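Local coordinates for similar to hydroxylamine oxidoreductase (Kuenenia stuttgartiensis, PDB 6H5L), which probably acts as a multi-heme oxidoreductase, forming one subunit of a hydroxylamine oxidoreductase-like 60-heme reductase complex in an anammox bacterium, at residues G408-L413 and A425-Q430; Y314-K319 and I383-I388; V436-G441 and R462-Y467. All coordinates share one frame; numbering follows the deposited sequence.

Interaction 1. Residues G408-L413 and A425-Q430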
loop_
_atom_site.group_PDB
_atom_site.type_symbol
_atom_site.label_atom_id
_atom_site.label_comp_id
_atom_site.label_asym_id
_atom_site.label_seq_id
_atom_site.Cartn_x
_atom_site.Cartn_y
_atom_site.Cartn_z
ATOM N N GLY A 408 -5.505 73.231 -5.830
ATOM C CA GLY A 408 -4.789 72.367 -6.751
ATOM C C GLY A 408 -5.615 71.967 -7.956
ATOM O O GLY A 408 -5.070 71.757 -9.043
ATOM N N ILE A 409 -6.933 71.857 -7.786
ATOM C CA ILE A 409 -7.808 71.544 -8.914
ATOM C C ILE A 409 -7.759 72.663 -9.946
ATOM O O ILE A 409 -7.606 72.419 -11.148
ATOM C CB ILE A 409 -9.243 71.285 -8.424
ATOM C CG1 ILE A 409 -9.310 69.971 -7.642
ATOM C CG2 ILE A 409 -10.216 71.268 -9.595
ATOM C CD1 ILE A 409 -10.584 69.796 -6.846
ATOM N N VAL A 410 -7.891 73.910 -9.488
ATOM C CA VAL A 410 -7.839 75.052 -10.397
ATOM C C VAL A 410 -6.477 75.139 -11.073
ATOM O O VAL A 410 -6.378 75.430 -12.271
ATOM C CB VAL A 410 -8.179 76.351 -9.641
ATOM C CG1 VAL A 410 -8.036 77.557 -10.559
ATOM C CG2 VAL A 410 -9.583 76.274 -9.068
ATOM N N LYS A 411 -5.406 74.877 -10.319
ATOM C CA LYS A 411 -4.065 75.084 -10.853
ATOM C C LYS A 411 -3.640 73.954 -11.787
ATOM O O LYS A 411 -2.949 74.199 -12.783
ATOM C CB LYS A 411 -3.063 75.238 -9.712
ATOM C CG LYS A 411 -1.883 76.127 -10.065
ATOM C CD LYS A 411 -0.587 75.620 -9.459
ATOM C CE LYS A 411 0.604 76.396 -10.002
ATOM N NZ LYS A 411 1.905 75.778 -9.622
ATOM N N GLU A 412 -4.034 72.715 -11.489
ATOM C CA GLU A 412 -3.535 71.564 -12.232
ATOM C C GLU A 412 -4.499 71.045 -13.290
ATOM O O GLU A 412 -4.052 70.399 -14.244
ATOM C CB GLU A 412 -3.197 70.414 -11.273
ATOM C CG GLU A 412 -2.250 70.787 -10.142
ATOM C CD GLU A 412 -0.938 71.368 -10.630
ATOM O OE1 GLU A 412 -0.452 72.337 -10.009
ATOM O OE2 GLU A 412 -0.393 70.858 -11.632
ATOM N N LEU A 413 -5.793 71.302 -13.150
ATOM C CA LEU A 413 -6.798 70.796 -14.072
ATOM C C LEU A 413 -7.343 71.940 -14.922
ATOM O O LEU A 413 -6.984 73.107 -14.746
ATOM C CB LEU A 413 -7.913 70.080 -13.305
ATOM C CG LEU A 413 -7.452 68.898 -12.448
ATOM C CD1 LEU A 413 -8.625 68.298 -11.695
ATOM C CD2 LEU A 413 -6.764 67.846 -13.303
ATOM N N ALA A 425 -16.673 77.071 -12.329
ATOM C CA ALA A 425 -17.139 77.248 -10.958
ATOM C C ALA A 425 -15.991 77.129 -9.965
ATOM O O ALA A 425 -15.943 77.860 -8.968
ATOM C CB ALA A 425 -18.234 76.230 -10.641
ATOM N N PHE A 426 -15.056 76.211 -10.217
ATOM C CA PHE A 426 -13.907 76.068 -9.329
ATOM C C PHE A 426 -12.992 77.282 -9.405
ATOM O O PHE A 426 -12.483 77.747 -8.380
ATOM C CB PHE A 426 -13.135 74.793 -9.665
ATOM C CG PHE A 426 -13.541 73.604 -8.843
ATOM C CD1 PHE A 426 -13.024 73.420 -7.570
ATOM C CD2 PHE A 426 -14.435 72.671 -9.340
ATOM C CE1 PHE A 426 -13.393 72.329 -6.807
ATOM C CE2 PHE A 426 -14.807 71.577 -8.581
ATOM C CZ PHE A 426 -14.285 71.406 -7.312
ATOM N N LYS A 427 -12.761 77.805 -10.610
ATOM C CA LYS A 427 -11.888 78.966 -10.746
ATOM C C LYS A 427 -12.542 80.221 -10.180
ATOM O O LYS A 427 -11.863 81.068 -9.586
ATOM C CB LYS A 427 -11.510 79.168 -12.213
ATOM C CG LYS A 427 -10.419 80.201 -12.442
ATOM C CD LYS A 427 -10.016 80.259 -13.907
ATOM C CE LYS A 427 -8.854 81.211 -14.127
ATOM N NZ LYS A 427 -8.434 81.236 -15.556
ATOM N N THR A 428 -13.860 80.356 -10.345
ATOM C CA THR A 428 -14.558 81.554 -9.892
ATOM C C THR A 428 -14.821 81.519 -8.389
ATOM O O THR A 428 -14.502 82.475 -7.674
ATOM C CB THR A 428 -15.874 81.716 -10.656
ATOM O OG1 THR A 428 -15.606 81.809 -12.061
ATOM C CG2 THR A 428 -16.608 82.971 -10.202
ATOM N N LEU A 429 -15.403 80.428 -7.895
ATOM C CA LEU A 429 -15.801 80.331 -6.497
ATOM C C LEU A 429 -14.728 79.717 -5.604
ATOM O O LEU A 429 -14.915 79.676 -4.383
ATOM C CB LEU A 429 -17.096 79.514 -6.366
ATOM C CG LEU A 429 -18.413 80.155 -6.816
ATOM C CD1 LEU A 429 -18.546 80.187 -8.334
ATOM C CD2 LEU A 429 -19.595 79.428 -6.190
ATOM N N GLN A 430 -13.619 79.247 -6.179
ATOM C CA GLN A 430 -12.533 78.625 -5.420
ATOM C C GLN A 430 -13.042 77.467 -4.563
ATOM O O GLN A 430 -12.607 77.265 -3.427
ATOM C CB GLN A 430 -11.786 79.660 -4.577
ATOM C CG GLN A 430 -10.944 80.620 -5.408
ATOM C CD GLN A 430 -10.099 81.552 -4.562
ATOM O OE1 GLN A 430 -10.144 81.509 -3.333
ATOM N NE2 GLN A 430 -9.321 82.403 -5.220
#

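Interaction 2. Residues Y314-K319 and I383-I388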
loop_
_atom_site.group_PDB
_atom_site.type_symbol
_atom_site.label_atom_id
_atom_site.label_comp_id
_atom_site.label_asym_id
_atom_site.label_seq_id
_atom_site.Cartn_x
_atom_site.Cartn_y
_atom_site.Cartn_z
ATOM N N TYR A 314 -34.256 60.758 -13.072
ATOM C CA TYR A 314 -33.871 61.191 -11.738
ATOM C C TYR A 314 -34.503 62.534 -11.394
ATOM O O TYR A 314 -34.788 63.353 -12.271
ATOM C CB TYR A 314 -32.348 61.288 -11.620
ATOM C CG TYR A 314 -31.642 60.003 -11.980
ATOM C CD1 TYR A 314 -31.439 59.008 -11.032
ATOM C CD2 TYR A 314 -31.190 59.779 -13.273
ATOM C CE1 TYR A 314 -30.800 57.827 -11.361
ATOM C CE2 TYR A 314 -30.551 58.605 -13.611
ATOM C CZ TYR A 314 -30.358 57.633 -12.653
ATOM O OH TYR A 314 -29.720 56.464 -12.995
ATOM N N THR A 315 -34.720 62.748 -10.096
ATOM C CA THR A 315 -35.286 63.993 -9.594
ATOM C C THR A 315 -34.236 64.939 -9.035
ATOM O O THR A 315 -34.445 66.156 -9.050
ATOM C CB THR A 315 -36.330 63.704 -8.509
ATOM O OG1 THR A 315 -35.676 63.197 -7.338
ATOM C CG2 THR A 315 -37.333 62.675 -9.003
ATOM N N SER A 316 -33.116 64.410 -8.549
ATOM C CA SER A 316 -32.016 65.239 -8.074
ATOM C C SER A 316 -31.168 65.666 -9.271
ATOM O O SER A 316 -31.549 65.479 -10.428
ATOM C CB SER A 316 -31.197 64.488 -7.028
ATOM O OG SER A 316 -30.548 63.364 -7.599
ATOM N N SER A 317 -29.995 66.242 -9.005
ATOM C CA SER A 317 -29.098 66.635 -10.086
ATOM C C SER A 317 -28.487 65.445 -10.817
ATOM O O SER A 317 -27.726 65.654 -11.769
ATOM C CB SER A 317 -27.991 67.544 -9.547
ATOM O OG SER A 317 -27.377 66.979 -8.403
ATOM N N LEU A 318 -28.796 64.213 -10.402
ATOM C CA LEU A 318 -28.379 63.037 -11.159
ATOM C C LEU A 318 -28.950 63.030 -12.568
ATOM O O LEU A 318 -28.408 62.346 -13.443
ATOM C CB LEU A 318 -28.795 61.762 -10.428
ATOM C CG LEU A 318 -28.056 61.496 -9.121
ATOM C CD1 LEU A 318 -28.507 60.187 -8.491
ATOM C CD2 LEU A 318 -26.569 61.486 -9.393
ATOM N N LYS A 319 -30.035 63.771 -12.804
ATOM C CA LYS A 319 -30.563 63.921 -14.154
ATOM C C LYS A 319 -29.581 64.632 -15.075
ATOM O O LYS A 319 -29.738 64.568 -16.299
ATOM C CB LYS A 319 -31.891 64.677 -14.116
ATOM C CG LYS A 319 -31.795 66.080 -13.528
ATOM C CD LYS A 319 -33.176 66.649 -13.228
ATOM C CE LYS A 319 -33.092 67.950 -12.441
ATOM N NZ LYS A 319 -32.495 69.060 -13.236
ATOM N N ILE A 383 -33.574 65.223 -1.373
ATOM C CA ILE A 383 -33.824 65.841 -0.074
ATOM C C ILE A 383 -32.631 66.688 0.353
ATOM O O ILE A 383 -32.791 67.816 0.834
ATOM C CB ILE A 383 -34.150 64.758 0.971
ATOM C CG1 ILE A 383 -35.470 64.066 0.620
ATOM C CG2 ILE A 383 -34.191 65.356 2.365
ATOM C CD1 ILE A 383 -35.734 62.814 1.423
ATOM N N VAL A 384 -31.418 66.159 0.178
ATOM C CA VAL A 384 -30.221 66.888 0.586
ATOM C C VAL A 384 -30.038 68.141 -0.261
ATOM O O VAL A 384 -29.681 69.208 0.254
ATOM C CB VAL A 384 -28.988 65.970 0.509
ATOM C CG1 VAL A 384 -27.736 66.726 0.928
ATOM C CG2 VAL A 384 -29.188 64.735 1.374
ATOM N N GLU A 385 -30.281 68.037 -1.570
ATOM C CA GLU A 385 -30.054 69.177 -2.451
ATOM C C GLU A 385 -31.110 70.261 -2.268
ATOM O O GLU A 385 -30.814 71.444 -2.459
ATOM C CB GLU A 385 -30.006 68.715 -3.907
ATOM C CG GLU A 385 -28.781 67.877 -4.239
ATOM C CD GLU A 385 -28.763 67.409 -5.679
ATOM O OE1 GLU A 385 -27.710 66.910 -6.129
ATOM O OE2 GLU A 385 -29.801 67.540 -6.362
ATOM N N ASP A 386 -32.338 69.884 -1.904
ATOM C CA ASP A 386 -33.359 70.893 -1.634
ATOM C C ASP A 386 -32.996 71.727 -0.413
ATOM O O ASP A 386 -33.228 72.941 -0.391
ATOM C CB ASP A 386 -34.724 70.232 -1.449
ATOM C CG ASP A 386 -35.291 69.697 -2.747
ATOM O OD1 ASP A 386 -34.630 69.854 -3.796
ATOM O OD2 ASP A 386 -36.401 69.122 -2.717
ATOM N N LEU A 387 -32.429 71.092 0.617
ATOM C CA LEU A 387 -31.922 71.841 1.762
ATOM C C LEU A 387 -30.845 72.830 1.336
ATOM O O LEU A 387 -30.801 73.964 1.827
ATOM C CB LEU A 387 -31.371 70.881 2.816
ATOM C CG LEU A 387 -32.346 69.928 3.506
ATOM C CD1 LEU A 387 -31.583 68.822 4.211
ATOM C CD2 LEU A 387 -33.222 70.682 4.492
ATOM N N ILE A 388 -29.964 72.412 0.425
ATOM C CA ILE A 388 -28.913 73.298 -0.066
ATOM C C ILE A 388 -29.523 74.464 -0.833
ATOM O O ILE A 388 -29.172 75.630 -0.612
ATOM C CB ILE A 388 -27.912 72.508 -0.929
ATOM C CG1 ILE A 388 -27.147 71.496 -0.071
ATOM C CG2 ILE A 388 -26.953 73.449 -1.640
ATOM C CD1 ILE A 388 -26.275 70.543 -0.867
#

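Interaction 3. Residues V436-G441 and R462-Y467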
loop_
_atom_site.group_PDB
_atom_site.type_symbol
_atom_site.label_atom_id
_atom_site.label_comp_id
_atom_site.label_asym_id
_atom_site.label_seq_id
_atom_site.Cartn_x
_atom_site.Cartn_y
_atom_site.Cartn_z
ATOM N N VAL A 436 -22.305 66.882 -4.247
ATOM C CA VAL A 436 -23.136 65.857 -3.628
ATOM C C VAL A 436 -23.398 64.731 -4.616
ATOM O O VAL A 436 -23.694 64.976 -5.790
ATOM C CB VAL A 436 -24.469 66.453 -3.128
ATOM C CG1 VAL A 436 -25.366 65.361 -2.569
ATOM C CG2 VAL A 436 -24.217 67.530 -2.089
ATOM N N GLY A 437 -23.273 63.494 -4.145
ATOM C CA GLY A 437 -23.654 62.321 -4.949
ATOM C C GLY A 437 -22.565 61.570 -5.681
ATOM O O GLY A 437 -21.416 61.928 -5.575
ATOM N N PRO A 438 -22.936 60.603 -6.540
ATOM C CA PRO A 438 -22.019 59.741 -7.227
ATOM C C PRO A 438 -20.790 60.330 -7.920
ATOM O O PRO A 438 -20.820 61.237 -8.664
ATOM C CB PRO A 438 -22.867 58.991 -8.255
ATOM C CG PRO A 438 -24.220 59.563 -8.108
ATOM C CD PRO A 438 -24.252 60.064 -6.693
ATOM N N ILE A 439 -19.730 59.636 -7.577
ATOM C CA ILE A 439 -18.279 59.720 -7.848
ATOM C C ILE A 439 -17.637 60.897 -7.134
ATOM O O ILE A 439 -17.034 60.630 -6.135
ATOM C CB ILE A 439 -17.879 59.624 -9.323
ATOM C CG1 ILE A 439 -18.790 58.698 -10.123
ATOM C CG2 ILE A 439 -16.431 59.183 -9.387
ATOM C CD1 ILE A 439 -18.919 57.333 -9.535
ATOM N N LEU A 440 -17.905 62.140 -7.531
ATOM C CA LEU A 440 -17.061 63.170 -6.927
ATOM C C LEU A 440 -17.593 63.720 -5.608
ATOM O O LEU A 440 -16.881 64.492 -4.956
ATOM C CB LEU A 440 -16.836 64.314 -7.915
ATOM C CG LEU A 440 -15.931 63.914 -9.084
ATOM C CD1 LEU A 440 -15.460 65.131 -9.865
ATOM C CD2 LEU A 440 -14.746 63.089 -8.593
ATOM N N GLY A 441 -18.796 63.346 -5.188
ATOM C CA GLY A 441 -19.288 63.787 -3.897
ATOM C C GLY A 441 -18.895 62.915 -2.729
ATOM O O GLY A 441 -19.291 63.193 -1.594
ATOM N N ARG A 462 -23.155 57.312 2.917
ATOM C CA ARG A 462 -23.242 55.925 3.363
ATOM C C ARG A 462 -24.380 55.183 2.674
ATOM O O ARG A 462 -24.321 53.956 2.534
ATOM C CB ARG A 462 -23.403 55.866 4.880
ATOM C CG ARG A 462 -22.121 56.151 5.654
ATOM C CD ARG A 462 -22.316 55.965 7.150
ATOM N NE ARG A 462 -23.233 56.953 7.707
ATOM C CZ ARG A 462 -22.865 58.161 8.118
ATOM N NH1 ARG A 462 -21.594 58.532 8.033
ATOM N NH2 ARG A 462 -23.765 58.999 8.615
ATOM N N LEU A 463 -25.416 55.902 2.239
ATOM C CA LEU A 463 -26.522 55.252 1.543
ATOM C C LEU A 463 -26.080 54.720 0.185
ATOM O O LEU A 463 -26.319 53.550 -0.140
ATOM C CB LEU A 463 -27.693 56.229 1.394
ATOM C CG LEU A 463 -29.067 55.691 0.980
ATOM C CD1 LEU A 463 -30.164 56.631 1.448
ATOM C CD2 LEU A 463 -29.171 55.486 -0.525
ATOM N N TRP A 464 -25.428 55.559 -0.623
ATOM C CA TRP A 464 -25.115 55.176 -1.993
ATOM C C TRP A 464 -23.730 54.561 -2.159
ATOM O O TRP A 464 -23.493 53.882 -3.164
ATOM C CB TRP A 464 -25.257 56.383 -2.933
ATOM C CG TRP A 464 -24.203 57.442 -2.777
ATOM C CD1 TRP A 464 -24.274 58.563 -2.002
ATOM C CD2 TRP A 464 -22.932 57.492 -3.434
ATOM N NE1 TRP A 464 -23.120 59.299 -2.124
ATOM C CE2 TRP A 464 -22.280 58.662 -2.999
ATOM C CE3 TRP A 464 -22.277 56.655 -4.344
ATOM C CZ2 TRP A 464 -21.007 59.015 -3.438
ATOM C CZ3 TRP A 464 -21.014 57.009 -4.782
ATOM C CH2 TRP A 464 -20.394 58.180 -4.331
ATOM N N PHE A 465 -22.814 54.764 -1.209
ATOM C CA PHE A 465 -21.471 54.213 -1.333
ATOM C C PHE A 465 -21.202 53.036 -0.405
ATOM O O PHE A 465 -20.207 52.332 -0.608
ATOM C CB PHE A 465 -20.417 55.305 -1.086
ATOM C CG PHE A 465 -19.040 54.936 -1.565
ATOM C CD1 PHE A 465 -18.734 54.961 -2.916
ATOM C CD2 PHE A 465 -18.055 54.562 -0.666
ATOM C CE1 PHE A 465 -17.470 54.620 -3.362
ATOM C CE2 PHE A 465 -16.788 54.219 -1.107
ATOM C CZ PHE A 465 -16.496 54.250 -2.457
ATOM N N TRP A 466 -22.039 52.804 0.604
ATOM C CA TRP A 466 -21.884 51.646 1.475
ATOM C C TRP A 466 -23.038 50.663 1.332
ATOM O O TRP A 466 -22.830 49.507 0.959
ATOM C CB TRP A 466 -21.768 52.089 2.940
ATOM C CG TRP A 466 -20.375 52.254 3.439
ATOM C CD1 TRP A 466 -19.231 52.263 2.698
ATOM C CD2 TRP A 466 -19.974 52.429 4.802
ATOM N NE1 TRP A 466 -18.140 52.443 3.516
ATOM C CE2 TRP A 466 -18.571 52.547 4.813
ATOM C CE3 TRP A 466 -20.667 52.501 6.016
ATOM C CZ2 TRP A 466 -17.846 52.729 5.990
ATOM C CZ3 TRP A 466 -19.946 52.684 7.183
ATOM C CH2 TRP A 466 -18.551 52.796 7.162
ATOM N N TYR A 467 -24.265 51.111 1.586
ATOM C CA TYR A 467 -25.368 50.174 1.733
ATOM C C TYR A 467 -25.973 49.792 0.389
ATOM O O TYR A 467 -26.408 48.649 0.214
ATOM C CB TYR A 467 -26.414 50.765 2.674
ATOM C CG TYR A 467 -25.831 51.106 4.030
ATOM C CD1 TYR A 467 -25.024 50.198 4.707
ATOM C CD2 TYR A 467 -26.064 52.341 4.619
ATOM C CE1 TYR A 467 -24.481 50.503 5.942
ATOM C CE2 TYR A 467 -25.522 52.656 5.853
ATOM C CZ TYR A 467 -24.732 51.734 6.510
ATOM O OH TYR A 467 -24.191 52.042 7.736
#

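Interaction 1. Residues G408-L413 and A425-Q430
Ile409 lies over the ring of Phe426, while Val410, one residue on, sits against the backbone of the partner helix. The aromatic contact comes first. Ile409 CG2 stands over one ring face as a CH-pi contact, 4.2 Å from the centroid of Phe426 and 15° off the ring normal. The other branch reaches farther along the ring: Ile409 CD1 comes within 3.8 Å of Phe426 CE1. With CG1 beside the backbone N (chi1 -70°), the two branches split the work, Ile409 CG2 near Phe426 CG and Phe426 CD1 and the ethyl end near the far rim of the ring.

Val410 makes the remaining apolar contacts, and also lies against a carbonyl. Its CG2 lies 3.9 Å from Phe426 CB and rests against the carbonyl O of Phe426. Its CG1 meets Lys427 CG at 4.0 Å. The lysine chain crosses the valine at about a right angle, then runs extended away from the contact, so that its methylenes pack and its ammonium does not.

No hydrogen bond joins the two segments. Nearby, Val410 O bonds to Tyr423 OH, and Phe433 makes an edge-to-face contact with the Phe426 ring. The side chain of Ile409 is about 13 Å from a bound heme c. This is plain helix-helix packing: the short helices 406-412 and 420-429, separated in the chain by helix 415-418, cross at a steep 118° with their segment axes 9.2 Å apart.

Interaction 2. Residues Y314-K319 and I383-I388
Within 383-388, Glu385 is the side chain that reaches Ser316 and Ser317 of the facing loop. The CA atoms of Ser316 and Glu385 are 7.1 Å apart, a gap that the carboxylate arm spans. From CB, which points toward the loop, CG leaves anti to the carbonyl carbon (chi1 -69°), and the chain continues fully extended (chi2 179°). CB and CG therefore act as a spacer, and the contact begins at the carboxylate carbon: Glu385 CD lies 3.7 Å from Ser317 N.

The two oxygens then have different tasks. OE2 accepts the backbone N-H of Ser317 through its syn lone pair, at 3.0 Å between Ser317 N and Glu385 OE2 and with an N-H...O angle of 150°. The same oxygen has Ser316 CB alongside at 3.4 Å. OE1 receives a hydrogen bond from Gln381 NE2, one turn earlier on Glu385's own helix, which probably helps to fix the rotation of the carboxylate. The hydroxyl of Ser317 is modelled implausibly close to OE1, so how those two atoms pair is doubtful.

Asp378 extends the anchorage: it bonds to Ser316 OG and to Thr315 N. Two acidic side chains about two turns apart on helix 356-389, Asp378 and Glu385, with Gln381 between them, thus hold the loop at the main-chain N-H groups of Thr315 and Ser317 and at the Ser316 hydroxyl, just as it enters the 3-10 turn at 317-319. The arrangement fastens this loop to one of the long helices characteristic of the C-terminal part of hydroxylamine oxidoreductase-like proteins.

Interaction 3. Residues V436-G441 and R462-Y467
Trp464 CG sits between the backbone N and the carbonyl carbon (chi1 71°), and chi2 of -94° sets the indole broadside to the loop at Gly437 and Pro438. Gly437 has a positive phi, which glycine accommodates easily, and it is mostly main chain, with the Pro438 ring beside it, that lies on the indole. Pro438 CA stands over the six-membered ring of Trp464 in a CH-pi contact, 3.9 Å from its centroid and 19° off the normal. On the same face Gly437 C is 3.6 Å above the Trp464 plane, toward the rim, while Phe465 CB backs the opposite face. Farther out on the benzo ring, Ile439 N comes to 3.6 Å from Trp464 CH2, and Gly441 C lies at the edge beside CZ2.

The tryptophan belongs to helix 455-476 at a pi-type turn: Arg462 O accepts both Trp466 N and Tyr467 N, the latter bond 3.0 Å long. This helix is one of the long C-terminal helices of the hydroxylamine oxidoreductase-like fold, and here it also lies close to a second subunit, where the Trp466 ring meets Trp485 of that subunit.

The indole's polar edge is turned back on its own helix: Trp464 NE1 bonds to Asn461 OD1. On the loop side, the side chain of Ile439 lies about 5 Å from a bound heme c.

How the interactions relate
Interactions 2 and 3 are neighbours, with centres 13 Å apart, and they touch: Leu318 packs on Pro438, and Ile388 on Val436. Both set a loop against a long helix, 356-389 in one and 455-476 in the other. Their chemistry differs with depth. The partly buried interaction 2 rests on a carboxylate and a main-chain N-H, whereas the buried interaction 3, nearer the chain's centre, with Ile439 close to a heme, is aromatic packing on backbone. Interaction 1 stands apart, its centre more than 20 Å from the others, and joins two short helices by apolar contacts that give way to an exposed lysine.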